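Local coordinates for endonuclease V (Streptomyces avermitilis, PDB 3GOC), which probably repairs DNA with deaminated bases, using magnesium to cleave the second phosphodiester bond 3' to a deoxyinosine, at residues T3-A8 / V77-F82; E16-Q21 / H120-G125; R27-E32 / V187-D192; K143-F148 / P182-V187. All blocks are in the same frame, centred on the assembly; numbering follows the deposited sequence.

Contact 1: residues T3-A8 / V77-F82; sequences TVRIPA and VGEVSF
T3 begins the meeting of the N-terminal tail with the end of strand 70-79, an outermost strand of the RNase H-like sheet. The two chains run in nearly the same direction, 13° apart. They form a single parallel beta bridge between V4 and G78. The methyl CG2 of T3 lies 3.8 Å from G78 CA. It also comes close to E79 CG. V4 supplies both backbone bonds of the bridge. V4 N donates to V77 O at 2.7 Å, in the carbonyl plane and almost straight at 171°. V4 O accepts from E79 N at 2.9 Å. V4 CG2 lies 3.4 Å from V77 O; V4 also packs on A99 of helix 94-102. R5 CG meets E79 OE2 at 3.4 Å, while the guanidinium and carboxylate make no salt bridge. E79 extends toward the tail with CG anti to its own carbonyl carbon (chi1 -70°) and the rest of the chain extended. A bound water accepts from I6 N and donates to E79 OE1, tying the carboxylate to the tail backbone. Without the E79 carboxylate, as with an alanine here, this water is likely to lose its anchor and a gap to open beside T3 CG2 and R5 CG. S81 turns its OG to F91 O, outside the contact, and offers carbon to the tail. I6 CG1 rests there, 3.8 Å from S81 CA, and I6 CD1 lies 3.8 Å from V80 O.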
loop_
_atom_site.group_PDB
_atom_site.type_symbol
_atom_site.label_atom_id
_atom_site.label_comp_id
_atom_site.label_asym_id
_atom_site.label_seq_id
_atom_site.Cartn_x
_atom_site.Cartn_y
_atom_site.Cartn_z
ATOM N N THR A 3 20.567 27.527 14.710
ATOM C CA THR A 3 20.188 27.662 13.304
ATOM C C THR A 3 21.223 26.987 12.411
ATOM O O THR A 3 22.424 27.205 12.569
ATOM C CB THR A 3 20.074 29.150 12.893
ATOM O OG1 THR A 3 19.067 29.789 13.691
ATOM C CG2 THR A 3 19.695 29.273 11.426
ATOM N N VAL A 4 20.750 26.162 11.479
ATOM C CA VAL A 4 21.635 25.458 10.554
ATOM C C VAL A 4 22.195 26.454 9.551
ATOM O O VAL A 4 21.444 27.052 8.787
ATOM C CB VAL A 4 20.872 24.362 9.779
ATOM C CG1 VAL A 4 21.827 23.607 8.859
ATOM C CG2 VAL A 4 20.205 23.410 10.753
ATOM N N ARG A 5 23.511 26.639 9.553
ATOM C CA ARG A 5 24.120 27.585 8.629
ATOM C C ARG A 5 24.348 26.957 7.261
ATOM O O ARG A 5 24.201 25.748 7.087
ATOM C CB ARG A 5 25.458 28.098 9.173
ATOM C CG ARG A 5 25.365 28.846 10.494
ATOM C CD ARG A 5 25.660 27.930 11.670
ATOM N NE ARG A 5 25.714 28.667 12.932
ATOM C CZ ARG A 5 26.128 28.149 14.083
ATOM N NH1 ARG A 5 26.528 26.884 14.138
ATOM N NH2 ARG A 5 26.144 28.896 15.180
ATOM N N ILE A 6 24.689 27.792 6.287
ATOM C CA ILE A 6 24.961 27.310 4.943
ATOM C C ILE A 6 26.243 26.489 5.023
ATOM O O ILE A 6 27.259 26.962 5.543
ATOM C CB ILE A 6 25.172 28.487 3.966
ATOM C CG1 ILE A 6 23.882 29.311 3.883
ATOM C CG2 ILE A 6 25.605 27.965 2.600
ATOM C CD1 ILE A 6 23.960 30.501 2.947
ATOM N N PRO A 7 26.211 25.244 4.525
ATOM C CA PRO A 7 27.381 24.361 4.546
ATOM C C PRO A 7 28.619 24.993 3.939
ATOM O O PRO A 7 28.531 25.751 2.967
ATOM C CB PRO A 7 26.922 23.159 3.730
ATOM C CG PRO A 7 25.449 23.098 4.038
ATOM C CD PRO A 7 25.040 24.548 3.963
ATOM N N ALA A 8 29.776 24.679 4.516
ATOM C CA ALA A 8 31.036 25.202 4.002
ATOM C C ALA A 8 31.222 24.703 2.569
ATOM O O ALA A 8 31.216 23.500 2.320
ATOM C CB ALA A 8 32.195 24.727 4.873
ATOM N N VAL A 77 15.775 24.570 12.190
ATOM C CA VAL A 77 15.656 25.902 11.617
ATOM C C VAL A 77 16.968 26.185 10.905
ATOM O O VAL A 77 18.036 25.960 11.471
ATOM C CB VAL A 77 15.442 26.961 12.712
ATOM C CG1 VAL A 77 15.407 28.341 12.092
ATOM C CG2 VAL A 77 14.141 26.680 13.457
ATOM N N GLY A 78 16.901 26.659 9.666
ATOM C CA GLY A 78 18.132 26.931 8.949
ATOM C C GLY A 78 18.125 28.180 8.091
ATOM O O GLY A 78 17.075 28.756 7.817
ATOM N N GLU A 79 19.315 28.609 7.691
ATOM C CA GLU A 79 19.459 29.762 6.816
ATOM C C GLU A 79 19.209 29.243 5.403
ATOM O O GLU A 79 19.748 28.202 5.023
ATOM C CB GLU A 79 20.882 30.319 6.898
ATOM C CG GLU A 79 21.228 31.000 8.212
ATOM C CD GLU A 79 22.698 31.372 8.291
ATOM O OE1 GLU A 79 23.267 31.747 7.244
ATOM O OE2 GLU A 79 23.280 31.307 9.397
ATOM N N VAL A 80 18.382 29.944 4.631
ATOM C CA VAL A 80 18.129 29.521 3.260
ATOM C C VAL A 80 19.500 29.504 2.591
ATOM O O VAL A 80 20.214 30.510 2.569
ATOM C CB VAL A 80 17.161 30.483 2.558
ATOM C CG1 VAL A 80 17.053 30.133 1.080
ATOM C CG2 VAL A 80 15.797 30.386 3.222
ATOM N N SER A 81 19.865 28.347 2.049
ATOM C CA SER A 81 21.192 28.160 1.469
ATOM C C SER A 81 21.424 28.365 -0.023
ATOM O O SER A 81 22.500 28.039 -0.530
ATOM C CB SER A 81 21.705 26.776 1.866
ATOM O OG SER A 81 20.715 25.793 1.630
ATOM N N PHE A 82 20.442 28.910 -0.727
ATOM C CA PHE A 82 20.598 29.155 -2.153
ATOM C C PHE A 82 19.501 30.105 -2.611
ATOM O O PHE A 82 18.411 30.126 -2.044
ATOM C CB PHE A 82 20.479 27.837 -2.937
ATOM C CG PHE A 82 21.145 27.869 -4.285
ATOM C CD1 PHE A 82 22.533 27.831 -4.389
ATOM C CD2 PHE A 82 20.387 27.956 -5.451
ATOM C CE1 PHE A 82 23.154 27.882 -5.630
ATOM C CE2 PHE A 82 21.000 28.008 -6.697
ATOM C CZ PHE A 82 22.388 27.970 -6.788
HETATM O O HOH W 1 21.275 26.084 5.460
HETATM O O HOH W 2 25.895 30.526 6.920
#

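Contact 2: residues E16-Q21 / H120-G125; sequences EARAVQ and HPRRFG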
loop_
_atom_site.group_PDB
_atom_site.type_symbol
_atom_site.label_atom_id
_atom_site.label_comp_id
_atom_site.label_asym_id
_atom_site.label_seq_id
_atom_site.Cartn_x
_atom_site.Cartn_y
_atom_site.Cartn_z
ATOM N N GLU A 16 27.498 25.838 -10.579
ATOM C CA GLU A 16 28.013 24.918 -9.565
ATOM C C GLU A 16 26.919 23.973 -9.090
ATOM O O GLU A 16 27.155 22.776 -8.910
ATOM C CB GLU A 16 28.564 25.690 -8.361
ATOM C CG GLU A 16 29.685 26.659 -8.702
ATOM C CD GLU A 16 30.226 27.402 -7.494
ATOM O OE1 GLU A 16 29.513 27.519 -6.474
ATOM O OE2 GLU A 16 31.373 27.892 -7.568
ATOM N N ALA A 17 25.720 24.509 -8.888
ATOM C CA ALA A 17 24.608 23.691 -8.422
ATOM C C ALA A 17 24.233 22.626 -9.448
ATOM O O ALA A 17 24.027 21.465 -9.094
ATOM C CB ALA A 17 23.396 24.575 -8.096
ATOM N N ARG A 18 24.132 23.017 -10.716
ATOM C CA ARG A 18 23.798 22.050 -11.753
ATOM C C ARG A 18 24.890 20.987 -11.839
ATOM O O ARG A 18 24.605 19.812 -12.074
ATOM C CB ARG A 18 23.634 22.731 -13.114
ATOM C CG ARG A 18 22.410 23.628 -13.215
ATOM C CD ARG A 18 22.093 23.936 -14.671
ATOM N NE ARG A 18 23.214 24.588 -15.343
ATOM C CZ ARG A 18 23.413 25.901 -15.362
ATOM N NH1 ARG A 18 24.466 26.403 -15.987
ATOM N NH2 ARG A 18 22.548 26.715 -14.774
ATOM N N ALA A 19 26.138 21.399 -11.640
ATOM C CA ALA A 19 27.257 20.464 -11.687
ATOM C C ALA A 19 27.121 19.438 -10.565
ATOM O O ALA A 19 27.420 18.260 -10.760
ATOM C CB ALA A 19 28.580 21.218 -11.566
ATOM N N VAL A 20 26.671 19.884 -9.395
ATOM C CA VAL A 20 26.485 18.978 -8.263
ATOM C C VAL A 20 25.391 17.976 -8.617
ATOM O O VAL A 20 25.522 16.781 -8.356
ATOM C CB VAL A 20 26.092 19.743 -6.965
ATOM C CG1 VAL A 20 25.698 18.753 -5.867
ATOM C CG2 VAL A 20 27.257 20.604 -6.490
ATOM N N GLN A 21 24.311 18.459 -9.223
ATOM C CA GLN A 21 23.216 17.571 -9.605
ATOM C C GLN A 21 23.673 16.502 -10.589
ATOM O O GLN A 21 23.352 15.328 -10.420
ATOM C CB GLN A 21 22.069 18.368 -10.231
ATOM C CG GLN A 21 21.441 19.397 -9.306
ATOM C CD GLN A 21 20.259 20.092 -9.950
ATOM O OE1 GLN A 21 20.342 20.535 -11.092
ATOM N NE2 GLN A 21 19.157 20.208 -9.214
ATOM N N HIS A 120 12.034 15.514 -12.522
ATOM C CA HIS A 120 12.722 16.788 -12.391
ATOM C C HIS A 120 13.456 17.080 -13.697
ATOM O O HIS A 120 13.872 16.157 -14.395
ATOM C CB HIS A 120 13.687 16.652 -11.205
ATOM C CG HIS A 120 14.594 17.822 -10.997
ATOM N ND1 HIS A 120 15.796 17.957 -11.658
ATOM C CD2 HIS A 120 14.491 18.895 -10.178
ATOM C CE1 HIS A 120 16.395 19.063 -11.254
ATOM N NE2 HIS A 120 15.624 19.650 -10.357
ATOM N N PRO A 121 13.607 18.368 -14.055
ATOM C CA PRO A 121 14.297 18.745 -15.293
ATOM C C PRO A 121 15.642 18.050 -15.501
ATOM O O PRO A 121 16.027 17.763 -16.634
ATOM C CB PRO A 121 14.420 20.269 -15.174
ATOM C CG PRO A 121 14.280 20.534 -13.690
ATOM C CD PRO A 121 13.201 19.567 -13.305
ATOM N N ARG A 122 16.353 17.779 -14.410
ATOM C CA ARG A 122 17.636 17.097 -14.496
ATOM C C ARG A 122 17.573 15.730 -13.828
ATOM O O ARG A 122 18.599 15.143 -13.474
ATOM C CB ARG A 122 18.746 17.943 -13.863
ATOM C CG ARG A 122 19.434 18.885 -14.840
ATOM C CD ARG A 122 20.605 19.600 -14.183
ATOM N NE ARG A 122 21.801 19.585 -15.022
ATOM C CZ ARG A 122 21.909 20.208 -16.192
ATOM N NH1 ARG A 122 20.891 20.905 -16.675
ATOM N NH2 ARG A 122 23.043 20.138 -16.875
ATOM N N ARG A 123 16.353 15.229 -13.662
ATOM C CA ARG A 123 16.123 13.928 -13.045
ATOM C C ARG A 123 16.794 13.841 -11.677
ATOM O O ARG A 123 17.266 12.781 -11.271
ATOM C CB ARG A 123 16.656 12.821 -13.959
ATOM C CG ARG A 123 16.096 12.859 -15.377
ATOM C CD ARG A 123 14.621 12.479 -15.416
ATOM N NE ARG A 123 14.109 12.430 -16.788
ATOM C CZ ARG A 123 13.718 13.490 -17.487
ATOM N NH1 ARG A 123 13.765 14.703 -16.951
ATOM N NH2 ARG A 123 13.288 13.340 -18.733
ATOM N N PHE A 124 16.832 14.958 -10.960
ATOM C CA PHE A 124 17.461 14.967 -9.647
ATOM C C PHE A 124 16.787 15.964 -8.712
ATOM O O PHE A 124 17.406 16.928 -8.259
ATOM C CB PHE A 124 18.952 15.287 -9.790
ATOM C CG PHE A 124 19.770 14.914 -8.583
ATOM C CD1 PHE A 124 20.372 15.895 -7.801
ATOM C CD2 PHE A 124 19.968 13.577 -8.253
ATOM C CE1 PHE A 124 21.149 15.549 -6.693
ATOM C CE2 PHE A 124 20.740 13.215 -7.148
ATOM C CZ PHE A 124 21.340 14.200 -6.374
ATOM N N GLY A 125 15.511 15.720 -8.431
ATOM C CA GLY A 125 14.765 16.590 -7.541
ATOM C C GLY A 125 15.058 16.280 -6.082
ATOM O O GLY A 125 15.867 15.402 -5.772
HETATM O O HOH W 3 18.479 18.921 -6.556
#
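Q21 puts its amide between H120 and R122. Its OE1 lies 3.2 Å from R122 CD. Its NE2 is 3.6 Å from H120 CE1, with the amide plane nearly perpendicular to the imidazole. The amide and the R122 guanidinium planes are almost parallel, 7° apart. Q21 also leans on F124: its CA lies 3.8 Å from F124 CD1, and its backbone O sits over one ring face, toward the rim. R18 CD lies over one face of the R122 guanidinium, 3.8 Å from R122 NH1. These two arginines carry like charges, but R122 NE is paired with D22 in a salt bridge. Helix 14-24 thus packs on the loop between strand 110-114 and helix 126-134. That loop makes a type I beta turn from H120 to R123, and G125 is the N-cap of helix 126-134. Within the turn, R122 N donates to H120 ND1 at 2.8 Å, well out of the ring plane. H120 O takes R123 N and R123 NH1 from opposite faces of its plane. Further out, G87 O is hydrogen-bonded by both Q21 NE2 and H120 NE2. A water accepts from Q21 NE2 at 3.0 Å and donates to F124 O. The F124 ring also meets that of H129.

Contact 3: residues R27-E32 / V187-D192; sequences RVILDE and VGHRVD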
loop_
_atom_site.group_PDB
_atom_site.type_symbol
_atom_site.label_atom_id
_atom_site.label_comp_id
_atom_site.label_asym_id
_atom_site.label_seq_id
_atom_site.Cartn_x
_atom_site.Cartn_y
_atom_site.Cartn_z
ATOM N N ARG A 27 24.762 8.516 -8.402
ATOM C CA ARG A 27 24.701 7.664 -7.225
ATOM C C ARG A 27 23.291 7.122 -7.003
ATOM O O ARG A 27 23.080 6.258 -6.156
ATOM C CB ARG A 27 25.172 8.437 -5.987
ATOM C CG ARG A 27 26.642 8.847 -6.049
ATOM C CD ARG A 27 27.377 8.491 -4.768
ATOM N NE ARG A 27 27.096 9.419 -3.678
ATOM C CZ ARG A 27 27.566 10.661 -3.621
ATOM N NH1 ARG A 27 27.263 11.442 -2.590
ATOM N NH2 ARG A 27 28.347 11.118 -4.589
ATOM N N VAL A 28 22.332 7.618 -7.777
ATOM C CA VAL A 28 20.949 7.179 -7.645
ATOM C C VAL A 28 20.768 5.719 -8.042
ATOM O O VAL A 28 21.283 5.276 -9.068
ATOM C CB VAL A 28 20.002 8.054 -8.505
ATOM C CG1 VAL A 28 18.578 7.514 -8.440
ATOM C CG2 VAL A 28 20.037 9.499 -8.010
ATOM N N ILE A 29 20.041 4.975 -7.215
ATOM C CA ILE A 29 19.763 3.566 -7.477
ATOM C C ILE A 29 18.297 3.439 -7.876
ATOM O O ILE A 29 17.401 3.865 -7.141
ATOM C CB ILE A 29 20.063 2.709 -6.231
ATOM C CG1 ILE A 29 21.570 2.744 -5.944
ATOM C CG2 ILE A 29 19.586 1.275 -6.448
ATOM C CD1 ILE A 29 21.979 2.091 -4.632
ATOM N N LEU A 30 18.061 2.854 -9.047
ATOM C CA LEU A 30 16.709 2.705 -9.577
ATOM C C LEU A 30 16.185 1.273 -9.657
ATOM O O LEU A 30 14.978 1.058 -9.790
ATOM C CB LEU A 30 16.634 3.335 -10.974
ATOM C CG LEU A 30 16.944 4.831 -11.105
ATOM C CD1 LEU A 30 17.012 5.213 -12.577
ATOM C CD2 LEU A 30 15.880 5.646 -10.388
ATOM N N ASP A 31 17.077 0.293 -9.573
ATOM C CA ASP A 31 16.652 -1.096 -9.674
ATOM C C ASP A 31 16.482 -1.842 -8.356
ATOM O O ASP A 31 16.341 -3.067 -8.349
ATOM C CB ASP A 31 17.593 -1.861 -10.608
ATOM C CG ASP A 31 17.349 -1.530 -12.068
ATOM O OD1 ASP A 31 18.127 -1.988 -12.934
ATOM O OD2 ASP A 31 16.363 -0.812 -12.352
ATOM N N GLU A 32 16.502 -1.111 -7.243
ATOM C CA GLU A 32 16.284 -1.725 -5.930
ATOM C C GLU A 32 14.798 -1.528 -5.635
ATOM O O GLU A 32 14.327 -0.400 -5.505
ATOM C CB GLU A 32 17.117 -1.044 -4.839
ATOM C CG GLU A 32 16.952 -1.710 -3.473
ATOM C CD GLU A 32 17.889 -1.171 -2.407
ATOM O OE1 GLU A 32 18.896 -0.512 -2.755
ATOM O OE2 GLU A 32 17.629 -1.431 -1.210
ATOM N N VAL A 187 10.010 8.137 -8.045
ATOM C CA VAL A 187 11.032 7.484 -7.254
ATOM C C VAL A 187 12.099 8.497 -6.873
ATOM O O VAL A 187 12.381 9.446 -7.612
ATOM C CB VAL A 187 11.690 6.332 -8.035
ATOM C CG1 VAL A 187 10.661 5.264 -8.341
ATOM C CG2 VAL A 187 12.301 6.861 -9.308
ATOM N N GLY A 188 12.663 8.311 -5.690
ATOM C CA GLY A 188 13.718 9.189 -5.249
ATOM C C GLY A 188 15.031 8.432 -5.333
ATOM O O GLY A 188 15.903 8.750 -6.147
ATOM N N HIS A 189 15.153 7.403 -4.501
ATOM C CA HIS A 189 16.368 6.597 -4.433
ATOM C C HIS A 189 16.068 5.259 -3.750
ATOM O O HIS A 189 15.324 5.204 -2.776
ATOM C CB HIS A 189 17.416 7.379 -3.633
ATOM C CG HIS A 189 18.726 6.675 -3.466
ATOM N ND1 HIS A 189 19.477 6.232 -4.533
ATOM C CD2 HIS A 189 19.462 6.422 -2.358
ATOM C CE1 HIS A 189 20.623 5.743 -4.090
ATOM N NE2 HIS A 189 20.639 5.849 -2.773
ATOM N N ARG A 190 16.637 4.183 -4.288
ATOM C CA ARG A 190 16.485 2.839 -3.729
ATOM C C ARG A 190 15.056 2.307 -3.564
ATOM O O ARG A 190 14.789 1.509 -2.668
ATOM C CB ARG A 190 17.230 2.766 -2.391
ATOM C CG ARG A 190 18.737 3.010 -2.509
ATOM C CD ARG A 190 19.422 2.842 -1.163
ATOM N NE ARG A 190 19.187 1.507 -0.623
ATOM C CZ ARG A 190 19.177 1.205 0.671
ATOM N NH1 ARG A 190 19.391 2.143 1.582
ATOM N NH2 ARG A 190 18.924 -0.041 1.061
ATOM N N VAL A 191 14.145 2.748 -4.427
ATOM C CA VAL A 191 12.751 2.291 -4.401
ATOM C C VAL A 191 12.253 2.274 -5.847
ATOM O O VAL A 191 12.598 3.177 -6.609
ATOM C CB VAL A 191 11.840 3.257 -3.597
ATOM C CG1 VAL A 191 10.421 2.718 -3.553
ATOM C CG2 VAL A 191 12.376 3.454 -2.189
ATOM N N ASP A 192 11.479 1.266 -6.257
ATOM C CA ASP A 192 10.975 1.294 -7.629
ATOM C C ASP A 192 9.565 1.882 -7.653
ATOM O O ASP A 192 8.968 2.124 -6.597
ATOM C CB ASP A 192 11.040 -0.082 -8.337
ATOM C CG ASP A 192 10.179 -1.163 -7.700
ATOM O OD1 ASP A 192 9.218 -0.863 -6.975
ATOM O OD2 ASP A 192 10.477 -2.358 -7.962
HETATM O O HOH W 4 13.398 3.148 -9.275
HETATM O O HOH W 5 15.558 0.191 -0.331
#
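I29 O accepts the backbone N of R190 at 3.0 Å, the one direct backbone bond between the loop 27-32 and the segment 187-192. The other I29 backbone bond goes to a side chain. I29 N donates to H189 ND1 at 3.0 Å, nearly in the imidazole plane. H189 CG is anti to its backbone N (chi1 180°), which carries the ring out to the loop. R190 CG covers the centre of one ring face, and I29 CG1 touches H189 CE1 at 3.7 Å. R190 and E32 lie side by side, pointing the same way. The arginine takes the carboxylate side-on. In this salt bridge R190 NE donates to E32 OE1 at 3.0 Å, and R190 NH2 donates to E32 OE2. The NE bond is straight, but it meets OE1 from above the carboxylate plane. OE2 uses its syn lone pair and also accepts from a water that donates to R190 O. R190 NH1 turns to G135 O. At the other end, L30 CD2 packs on V187 CG2 at 3.9 Å. The D192 side chain caps a backbone N of helix 193-202; its OD1 is also hydrogen-bonded to H195 ND1. R190 has left-handed helical backbone angles (57°, 30°), just past a classic beta bulge in which G188 and H189 both face T138 of strand 138-142.

Contact 4: residues K143-F148 / P182-V187; sequences KNPFTF and PVFVSV
K143 O and P182 O lie 4.5 Å apart, and both accept from NH2 of R208. That one nitrogen joins the start of the 143-148 loop to the residue just before strand 183-189. Beyond it the contact is carried by the ring of F184. K143 O lies at the ring edge, 3.7 Å from F184 CE1. The chain then climbs over the ring: N144 C is 3.3 Å from F184 CD1, and P145 N stands over the face. P145 completes the cover. Its CB sits 3.8 Å from the F184 ring centroid and 14° off the normal, a CH-pi contact, while its CD meets F184 CE1 at 3.6 Å. F184 holds CG anti to its carbonyl carbon (chi1 -53°), which raises the ring to the loop. The loop over this face has an Asx turn at N144 that overlaps a type II' beta turn from P145 to F148. N144 OD1 accepts F146 N at 2.8 Å, in the plane of the side-chain carbonyl. P145 O accepts F148 N at 2.9 Å. N144 O is bonded to the hydroxyl of Y116. Replacing F184 by an alanine is likely to take from P145 the face it lies on and to open a gap between the turn and the strand. The ring also meets Y150 edge-to-face and packs on A173 of the adjacent strand 168-174 and on L163 of strand 160-165. The side chain of K143 lies near the metal site, about 4 Å at the nearest atoms from that of the magnesium ligand D114.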
loop_
_atom_site.group_PDB
_atom_site.type_symbol
_atom_site.label_atom_id
_atom_site.label_comp_id
_atom_site.label_asym_id
_atom_site.label_seq_id
_atom_site.Cartn_x
_atom_site.Cartn_y
_atom_site.Cartn_z
ATOM N N LYS A 143 1.444 17.138 -4.985
ATOM C CA LYS A 143 0.035 17.510 -5.133
ATOM C C LYS A 143 -0.344 17.961 -6.539
ATOM O O LYS A 143 -1.511 17.887 -6.911
ATOM C CB LYS A 143 -0.329 18.634 -4.152
ATOM C CG LYS A 143 -0.005 18.352 -2.703
ATOM C CD LYS A 143 -0.115 19.625 -1.879
ATOM C CE LYS A 143 0.413 19.449 -0.469
ATOM N NZ LYS A 143 -0.420 18.515 0.317
ATOM N N ASN A 144 0.630 18.445 -7.308
ATOM C CA ASN A 144 0.365 18.897 -8.671
ATOM C C ASN A 144 1.392 18.261 -9.602
ATOM O O ASN A 144 2.455 17.837 -9.159
ATOM C CB ASN A 144 0.401 20.431 -8.764
ATOM C CG ASN A 144 1.788 21.005 -8.596
ATOM O OD1 ASN A 144 2.689 20.742 -9.395
ATOM N ND2 ASN A 144 1.968 21.810 -7.561
ATOM N N PRO A 145 1.088 18.191 -10.910
ATOM C CA PRO A 145 1.982 17.588 -11.903
ATOM C C PRO A 145 3.120 18.446 -12.436
ATOM O O PRO A 145 3.846 18.010 -13.326
ATOM C CB PRO A 145 1.015 17.187 -13.005
ATOM C CG PRO A 145 0.068 18.344 -13.011
ATOM C CD PRO A 145 -0.192 18.585 -11.532
ATOM N N PHE A 146 3.292 19.645 -11.888
ATOM C CA PHE A 146 4.342 20.536 -12.363
ATOM C C PHE A 146 4.097 20.732 -13.860
ATOM O O PHE A 146 2.975 21.016 -14.275
ATOM C CB PHE A 146 5.724 19.912 -12.135
ATOM C CG PHE A 146 6.866 20.865 -12.367
ATOM C CD1 PHE A 146 8.016 20.444 -13.029
ATOM C CD2 PHE A 146 6.794 22.181 -11.914
ATOM C CE1 PHE A 146 9.080 21.324 -13.245
ATOM C CE2 PHE A 146 7.852 23.068 -12.122
ATOM C CZ PHE A 146 8.996 22.638 -12.788
ATOM N N THR A 147 5.135 20.558 -14.670
ATOM C CA THR A 147 5.000 20.721 -16.110
ATOM C C THR A 147 4.910 19.376 -16.841
ATOM O O THR A 147 4.982 19.319 -18.068
ATOM C CB THR A 147 6.187 21.527 -16.670
ATOM O OG1 THR A 147 5.976 21.794 -18.062
ATOM C CG2 THR A 147 7.481 20.750 -16.490
ATOM N N PHE A 148 4.741 18.296 -16.085
ATOM C CA PHE A 148 4.651 16.966 -16.670
ATOM C C PHE A 148 3.240 16.666 -17.173
ATOM O O PHE A 148 2.269 17.288 -16.740
ATOM C CB PHE A 148 5.080 15.918 -15.637
ATOM C CG PHE A 148 6.419 16.200 -15.019
ATOM C CD1 PHE A 148 6.533 16.440 -13.649
ATOM C CD2 PHE A 148 7.565 16.263 -15.813
ATOM C CE1 PHE A 148 7.767 16.738 -13.078
ATOM C CE2 PHE A 148 8.805 16.560 -15.255
ATOM C CZ PHE A 148 8.911 16.801 -13.885
ATOM N N PRO A 182 -5.814 12.745 -8.767
ATOM C CA PRO A 182 -4.674 11.942 -8.305
ATOM C C PRO A 182 -3.500 12.756 -7.773
ATOM O O PRO A 182 -3.487 13.992 -7.858
ATOM C CB PRO A 182 -4.285 11.150 -9.549
ATOM C CG PRO A 182 -4.612 12.107 -10.664
ATOM C CD PRO A 182 -5.948 12.679 -10.235
ATOM N N VAL A 183 -2.529 12.054 -7.193
ATOM C CA VAL A 183 -1.314 12.698 -6.707
ATOM C C VAL A 183 -0.242 12.211 -7.667
ATOM O O VAL A 183 -0.502 11.336 -8.492
ATOM C CB VAL A 183 -0.967 12.319 -5.244
ATOM C CG1 VAL A 183 -2.016 12.907 -4.312
ATOM C CG2 VAL A 183 -0.876 10.815 -5.073
ATOM N N PHE A 184 0.956 12.768 -7.568
ATOM C CA PHE A 184 2.019 12.422 -8.492
ATOM C C PHE A 184 3.224 11.851 -7.789
ATOM O O PHE A 184 3.950 12.536 -7.070
ATOM C CB PHE A 184 2.321 13.665 -9.321
ATOM C CG PHE A 184 1.087 14.234 -9.957
ATOM C CD1 PHE A 184 0.294 15.164 -9.278
ATOM C CD2 PHE A 184 0.632 13.723 -11.171
ATOM C CE1 PHE A 184 -0.939 15.566 -9.797
ATOM C CE2 PHE A 184 -0.592 14.112 -11.701
ATOM C CZ PHE A 184 -1.387 15.036 -11.010
ATOM N N VAL A 185 3.412 10.559 -8.024
ATOM C CA VAL A 185 4.460 9.775 -7.398
ATOM C C VAL A 185 5.704 9.590 -8.252
ATOM O O VAL A 185 5.611 9.264 -9.430
ATOM C CB VAL A 185 3.901 8.379 -7.056
ATOM C CG1 VAL A 185 4.948 7.536 -6.356
ATOM C CG2 VAL A 185 2.655 8.528 -6.198
ATOM N N SER A 186 6.869 9.795 -7.654
ATOM C CA SER A 186 8.105 9.581 -8.382
ATOM C C SER A 186 9.121 8.930 -7.461
ATOM O O SER A 186 9.087 9.110 -6.241
ATOM C CB SER A 186 8.643 10.901 -8.955
ATOM O OG SER A 186 8.918 11.845 -7.937
ATOM N N VAL A 187 10.010 8.137 -8.045
ATOM C CA VAL A 187 11.032 7.484 -7.254
ATOM C C VAL A 187 12.099 8.497 -6.873
ATOM O O VAL A 187 12.381 9.446 -7.612
ATOM C CB VAL A 187 11.690 6.332 -8.035
ATOM C CG1 VAL A 187 10.661 5.264 -8.341
ATOM C CG2 VAL A 187 12.301 6.861 -9.308
#

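How the contacts relate
All four contacts are only partly buried. Contacts 1, 3 and 4 reach the central sheet; contact 2 joins helix 14-24 to a loop beside it. Contact 1 is at one edge, where a tail bonds to a strand through its backbone. Contacts 3 and 4 share strand 183-189 and V187 but use opposite ends of it: contact 3 has a salt bridge and polar bonds, contact 4 mainly ring packing. Contact 4 lies beside the metal site, the K143 side chain being about 6 Å from a magnesium ion; contact 3 is away from the annotated sites. Contact 2 has no direct hydrogen bond and touches the others: A17 packs on F82, F124 on V28, and H120 on F148.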